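Local coordinates for protein MmeI (Methylophilus methylotrophus, PDB 5HR4) that cuts and methylates DNA as a type IIL restriction-modification enzyme, probably transferring the methyl group of S-adenosyl-L-methionine to N6 of adenine, at residues Gln211-Thr216 with Glu249-Phe254; Tyr234-Pro239 with Lys260-Pro265. All blocks are in the same frame, centred on the assembly; numbering follows the deposited sequence.

In the fold
Along the chain the segments alternate, 211-216, 234-239, 249-254 and 260-265, so the loops that the two contacts close cross one another. The contact centres lie about 17 Å apart, within the helicase spacer domain. Contact 1 sets helix 209-217 against the short helix 249-252; contact 2 sets the Val235-Thr238 turn beside helix 225-235 against the short helix 259-262. Among other contacts, Phe254 CB packs 3.9 Å from Leu236 CD2; since Phe254 also touches Tyr213 and Leu236 also touches Phe262, apolar side chains run from one contact to the next, joining the spacer's short helices into one packed unit. Contact 1 is nearer the calcium site, the Phe254 side chain about 12 Å from the ion.

Contact 1 of 2, residues Gln211-Thr216 with Glu249-Phe254; sequences QEYIET and EHLAAF
Tyr213 and His250 bring the two backbones closest, with 7.0 Å between Tyr213 CA and His250 CA; 211-216 is helix, facing a weakly bonded helix of about 249-252, with Ala253 and Phe254 in loop or turn. That spacing leaves the contact to side chains. Tyr213 CG is set anti to the backbone N (chi1 -175°), which carries the ring across the gap. One ring edge meets His250, where Tyr213 CD1 lies 3.8 Å from His250 CB, near the ring plane. Further out, Leu251 meets the phenol end obliquely with its forked tip, Leu251 CD2 3.5 Å from Tyr213 OH and CD1 3.8 Å from that oxygen. At the root of the side chain, Tyr213 CB faces the edge of the Phe254 ring, 4.4 Å from Phe254 CZ. Phe254 also makes an edge-to-face stack with Phe205. The phenol oxygen is hydrogen-bonded to His228 ND1, which ties Tyr213 to helix 225-235. With an alanine in place of Tyr213, His228 would probably lose its hydroxyl partner and a gap would open beside Leu251. The chemistry is thus apolar between the segments, and the buried hydroxyl of Tyr213 is satisfied by a third helix.

Contact 2 of 2, residues Tyr234-Pro239 with Lys260-Pro265; sequences YVLNTP and KLFEEP
Asn237 CA and Phe262 CA, 5.6 Å apart, are the closest backbone pair, and the asparagine can be followed outward from there. Its CB lies 3.4 Å from Phe262 O. Next, a first torsion of -157°, CG roughly opposite the backbone N, presents the amide so that Phe262 O stands over its face, 3.1 Å from Asn237 CG. At the fork, OD1 comes 3.9 Å from Phe262 CB and accepts a weak hydrogen bond from Asn258 ND2. The other branch, ND2, is 3.3 Å from Phe262 O, but its N-H bonds lie in the amide plane and do not point at that oxygen, so this is not a hydrogen bond; ND2 also packs 3.6 Å from Glu263 CA. Leu236 covers the aromatic part: its CB stands over one face of the Phe262 ring, 4.2 Å from the centroid and 17° off the normal, a CH-pi contact, while Leu236 CD1 reaches Phe262 CE1 at 3.5 Å. Leu236 and Asn237 belong to the type I turn from Val235 to Thr238, which shares Val235 with helix 225-235. This turn rests on a segment tied to helix 183-200 by Arg192, which hydrogen-bonds the carbonyls of Leu261 and Glu264, and packed on helix 416-440 through Leu261.

Contact 1 of 2, residues Gln211-Thr216 with Glu249-Phe254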
loop_
_atom_site.group_PDB
_atom_site.type_symbol
_atom_site.label_atom_id
_atom_site.label_comp_id
_atom_site.label_asym_id
_atom_site.label_seq_id
_atom_site.Cartn_x
_atom_site.Cartn_y
_atom_site.Cartn_z
ATOM N N GLN A 211 30.738 22.886 9.421
ATOM C CA GLN A 211 31.783 21.874 9.526
ATOM C C GLN A 211 33.068 22.473 10.070
ATOM O O GLN A 211 33.711 21.889 10.950
ATOM C CB GLN A 211 32.047 21.209 8.172
ATOM C CG GLN A 211 33.179 20.177 8.256
ATOM C CD GLN A 211 33.477 19.505 6.935
ATOM O OE1 GLN A 211 32.595 19.355 6.094
ATOM N NE2 GLN A 211 34.728 19.090 6.745
ATOM N N GLU A 212 33.455 23.647 9.570
ATOM C CA GLU A 212 34.700 24.247 10.031
ATOM C C GLU A 212 34.633 24.547 11.518
ATOM O O GLU A 212 35.600 24.299 12.249
ATOM C CB GLU A 212 35.011 25.510 9.230
ATOM C CG GLU A 212 35.425 25.225 7.783
ATOM C CD GLU A 212 35.242 26.425 6.851
ATOM O OE1 GLU A 212 35.293 27.586 7.336
ATOM O OE2 GLU A 212 35.038 26.192 5.632
ATOM N N TYR A 213 33.491 25.048 11.993
ATOM C CA TYR A 213 33.370 25.366 13.411
ATOM C C TYR A 213 33.590 24.118 14.254
ATOM O O TYR A 213 34.431 24.103 15.162
ATOM C CB TYR A 213 32.004 25.995 13.707
ATOM C CG TYR A 213 31.876 26.461 15.138
ATOM C CD1 TYR A 213 32.091 27.794 15.487
ATOM C CD2 TYR A 213 31.557 25.564 16.153
ATOM C CE1 TYR A 213 31.981 28.209 16.811
ATOM C CE2 TYR A 213 31.452 25.965 17.461
ATOM C CZ TYR A 213 31.665 27.280 17.793
ATOM O OH TYR A 213 31.545 27.655 19.117
ATOM N N ILE A 214 32.853 23.051 13.947
ATOM C CA ILE A 214 33.028 21.783 14.643
ATOM C C ILE A 214 34.487 21.335 14.588
ATOM O O ILE A 214 35.063 20.910 15.595
ATOM C CB ILE A 214 32.071 20.735 14.045
ATOM C CG1 ILE A 214 30.631 21.246 14.109
ATOM C CG2 ILE A 214 32.169 19.409 14.777
ATOM C CD1 ILE A 214 29.627 20.294 13.527
ATOM N N GLU A 215 35.120 21.443 13.423
ATOM C CA GLU A 215 36.492 20.961 13.308
ATOM C C GLU A 215 37.500 21.827 14.059
ATOM O O GLU A 215 38.578 21.330 14.408
ATOM C CB GLU A 215 36.900 20.864 11.840
ATOM C CG GLU A 215 36.207 19.747 11.064
ATOM C CD GLU A 215 36.496 19.804 9.566
ATOM O OE1 GLU A 215 37.085 20.815 9.117
ATOM O OE2 GLU A 215 36.133 18.840 8.840
ATOM N N THR A 216 37.194 23.091 14.327
ATOM C CA THR A 216 38.194 23.985 14.896
ATOM C C THR A 216 37.896 24.406 16.329
ATOM O O THR A 216 38.826 24.593 17.124
ATOM C CB THR A 216 38.345 25.236 14.015
ATOM O OG1 THR A 216 37.126 25.982 14.027
ATOM C CG2 THR A 216 38.671 24.850 12.573
ATOM N N GLU A 249 33.684 35.473 17.256
ATOM C CA GLU A 249 33.636 35.812 15.835
ATOM C C GLU A 249 33.128 34.642 15.012
ATOM O O GLU A 249 32.278 34.806 14.131
ATOM C CB GLU A 249 35.008 36.248 15.338
ATOM C CG GLU A 249 35.288 37.696 15.618
ATOM C CD GLU A 249 36.752 38.023 15.469
ATOM O OE1 GLU A 249 37.500 37.150 14.970
ATOM O OE2 GLU A 249 37.154 39.141 15.865
ATOM N N HIS A 250 33.617 33.441 15.313
ATOM C CA HIS A 250 33.216 32.278 14.535
ATOM C C HIS A 250 31.716 32.025 14.670
ATOM O O HIS A 250 31.049 31.693 13.683
ATOM C CB HIS A 250 34.046 31.063 14.963
ATOM C CG HIS A 250 35.536 31.290 14.918
ATOM N ND1 HIS A 250 36.443 30.388 15.437
ATOM C CD2 HIS A 250 36.274 32.308 14.409
ATOM C CE1 HIS A 250 37.672 30.842 15.256
ATOM N NE2 HIS A 250 37.597 32.005 14.635
ATOM N N LEU A 251 31.157 32.206 15.875
ATOM C CA LEU A 251 29.713 32.041 16.043
ATOM C C LEU A 251 28.949 33.182 15.384
ATOM O O LEU A 251 27.880 32.964 14.794
ATOM C CB LEU A 251 29.344 31.949 17.525
ATOM C CG LEU A 251 29.711 30.679 18.301
ATOM C CD1 LEU A 251 29.682 30.930 19.817
ATOM C CD2 LEU A 251 28.792 29.514 17.924
ATOM N N ALA A 252 29.478 34.408 15.471
ATOM C CA ALA A 252 28.806 35.553 14.869
ATOM C C ALA A 252 28.693 35.442 13.345
ATOM O O ALA A 252 27.901 36.168 12.742
ATOM C CB ALA A 252 29.526 36.847 15.285
ATOM N N ALA A 253 29.426 34.535 12.706
ATOM C CA ALA A 253 29.296 34.384 11.264
ATOM C C ALA A 253 28.007 33.689 10.845
ATOM O O ALA A 253 27.706 33.667 9.651
ATOM C CB ALA A 253 30.500 33.625 10.708
ATOM N N PHE A 254 27.274 33.163 11.736
ATOM C CA PHE A 254 26.078 32.425 11.338
ATOM C C PHE A 254 24.879 33.355 11.262
ATOM O O PHE A 254 24.676 34.179 12.154
ATOM C CB PHE A 254 25.768 31.305 12.329
ATOM C CG PHE A 254 26.692 30.144 12.232
ATOM C CD1 PHE A 254 26.378 29.064 11.426
ATOM C CD2 PHE A 254 27.878 30.134 12.929
ATOM C CE1 PHE A 254 27.240 27.986 11.322
ATOM C CE2 PHE A 254 28.741 29.063 12.832
ATOM C CZ PHE A 254 28.424 27.989 12.022
#

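Contact 2 of 2, residues Tyr234-Pro239 with Lys260-Pro265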
loop_
_atom_site.group_PDB
_atom_site.type_symbol
_atom_site.label_atom_id
_atom_site.label_comp_id
_atom_site.label_asym_id
_atom_site.label_seq_id
_atom_site.Cartn_x
_atom_site.Cartn_y
_atom_site.Cartn_z
ATOM N N TYR A 234 21.060 28.787 19.786
ATOM C CA TYR A 234 20.546 30.053 20.290
ATOM C C TYR A 234 20.887 31.194 19.335
ATOM O O TYR A 234 20.038 32.055 19.070
ATOM C CB TYR A 234 21.057 30.339 21.709
ATOM C CG TYR A 234 20.929 31.801 22.072
ATOM C CD1 TYR A 234 19.718 32.340 22.519
ATOM C CD2 TYR A 234 22.011 32.666 21.916
ATOM C CE1 TYR A 234 19.611 33.708 22.815
ATOM C CE2 TYR A 234 21.912 34.016 22.215
ATOM C CZ TYR A 234 20.721 34.532 22.666
ATOM O OH TYR A 234 20.663 35.878 22.946
ATOM N N VAL A 235 22.111 31.212 18.786
ATOM C CA VAL A 235 22.485 32.279 17.857
ATOM C C VAL A 235 21.550 32.295 16.657
ATOM O O VAL A 235 20.972 33.334 16.319
ATOM C CB VAL A 235 23.948 32.143 17.402
ATOM C CG1 VAL A 235 24.199 33.088 16.222
ATOM C CG2 VAL A 235 24.889 32.465 18.531
ATOM N N LEU A 236 21.393 31.147 15.986
ATOM C CA LEU A 236 20.522 31.056 14.812
ATOM C C LEU A 236 19.095 31.549 15.070
ATOM O O LEU A 236 18.326 31.683 14.101
ATOM C CB LEU A 236 20.472 29.618 14.311
ATOM C CG LEU A 236 21.782 28.999 13.823
ATOM C CD1 LEU A 236 21.602 27.500 13.664
ATOM C CD2 LEU A 236 22.214 29.629 12.495
ATOM N N ASN A 237 18.716 31.806 16.336
ATOM C CA ASN A 237 17.419 32.386 16.678
ATOM C C ASN A 237 17.523 33.842 17.104
ATOM O O ASN A 237 16.489 34.464 17.375
ATOM C CB ASN A 237 16.737 31.595 17.801
ATOM C CG ASN A 237 15.200 31.779 17.822
ATOM O OD1 ASN A 237 14.537 31.856 16.765
ATOM N ND2 ASN A 237 14.629 31.839 19.032
ATOM N N THR A 238 18.736 34.395 17.166
ATOM C CA THR A 238 18.973 35.732 17.688
ATOM C C THR A 238 19.277 36.673 16.539
ATOM O O THR A 238 20.325 36.521 15.895
ATOM C CB THR A 238 20.136 35.742 18.682
ATOM O OG1 THR A 238 19.810 34.937 19.825
ATOM C CG2 THR A 238 20.428 37.169 19.126
ATOM N N PRO A 239 18.429 37.658 16.257
ATOM C CA PRO A 239 18.784 38.668 15.252
ATOM C C PRO A 239 20.104 39.339 15.594
ATOM O O PRO A 239 20.532 39.372 16.749
ATOM C CB PRO A 239 17.616 39.657 15.301
ATOM C CG PRO A 239 16.910 39.363 16.573
ATOM C CD PRO A 239 17.138 37.935 16.903
ATOM N N LYS A 260 9.576 28.804 13.348
ATOM C CA LYS A 260 9.219 27.731 14.285
ATOM C C LYS A 260 10.340 26.712 14.497
ATOM O O LYS A 260 10.313 25.957 15.473
ATOM C CB LYS A 260 7.961 27.018 13.771
ATOM C CG LYS A 260 7.223 26.160 14.798
ATOM C CD LYS A 260 6.154 25.319 14.104
ATOM C CE LYS A 260 5.671 24.190 15.002
ATOM N NZ LYS A 260 4.744 23.255 14.301
ATOM N N LEU A 261 11.327 26.677 13.613
ATOM C CA LEU A 261 12.379 25.674 13.687
ATOM C C LEU A 261 13.380 25.974 14.780
ATOM O O LEU A 261 13.963 25.037 15.323
ATOM C CB LEU A 261 13.098 25.556 12.336
ATOM C CG LEU A 261 14.381 24.718 12.191
ATOM C CD1 LEU A 261 14.155 23.266 12.568
ATOM C CD2 LEU A 261 14.933 24.810 10.774
ATOM N N PHE A 262 13.600 27.239 15.143
ATOM C CA PHE A 262 14.668 27.544 16.096
ATOM C C PHE A 262 14.181 28.237 17.370
ATOM O O PHE A 262 15.012 28.662 18.201
ATOM C CB PHE A 262 15.761 28.365 15.402
ATOM C CG PHE A 262 16.659 27.526 14.547
ATOM C CD1 PHE A 262 17.668 26.772 15.125
ATOM C CD2 PHE A 262 16.453 27.431 13.174
ATOM C CE1 PHE A 262 18.491 25.951 14.342
ATOM C CE2 PHE A 262 17.266 26.610 12.388
ATOM C CZ PHE A 262 18.287 25.866 12.977
ATOM N N GLU A 263 12.862 28.320 17.571
ATOM C CA GLU A 263 12.337 29.157 18.635
ATOM C C GLU A 263 12.444 28.493 19.995
ATOM O O GLU A 263 12.592 29.191 21.005
ATOM C CB GLU A 263 10.889 29.527 18.336
ATOM C CG GLU A 263 9.874 28.440 18.538
ATOM C CD GLU A 263 8.473 28.963 18.250
ATOM O OE1 GLU A 263 8.356 30.194 18.038
ATOM O OE2 GLU A 263 7.503 28.164 18.224
ATOM N N GLU A 264 12.400 27.149 20.050
ATOM C CA GLU A 264 12.320 26.497 21.345
ATOM C C GLU A 264 13.710 26.194 21.882
ATOM O O GLU A 264 14.506 25.552 21.196
ATOM C CB GLU A 264 11.526 25.210 21.260
ATOM C CG GLU A 264 11.420 24.514 22.591
ATOM C CD GLU A 264 10.724 23.172 22.503
ATOM O OE1 GLU A 264 10.423 22.743 21.366
ATOM O OE2 GLU A 264 10.479 22.547 23.569
ATOM N N PRO A 265 14.036 26.621 23.099
ATOM C CA PRO A 265 15.282 26.160 23.718
ATOM C C PRO A 265 15.194 24.665 24.011
ATOM O O PRO A 265 14.127 24.137 24.338
ATOM C CB PRO A 265 15.364 26.995 25.005
ATOM C CG PRO A 265 13.930 27.177 25.382
ATOM C CD PRO A 265 13.209 27.388 24.054
#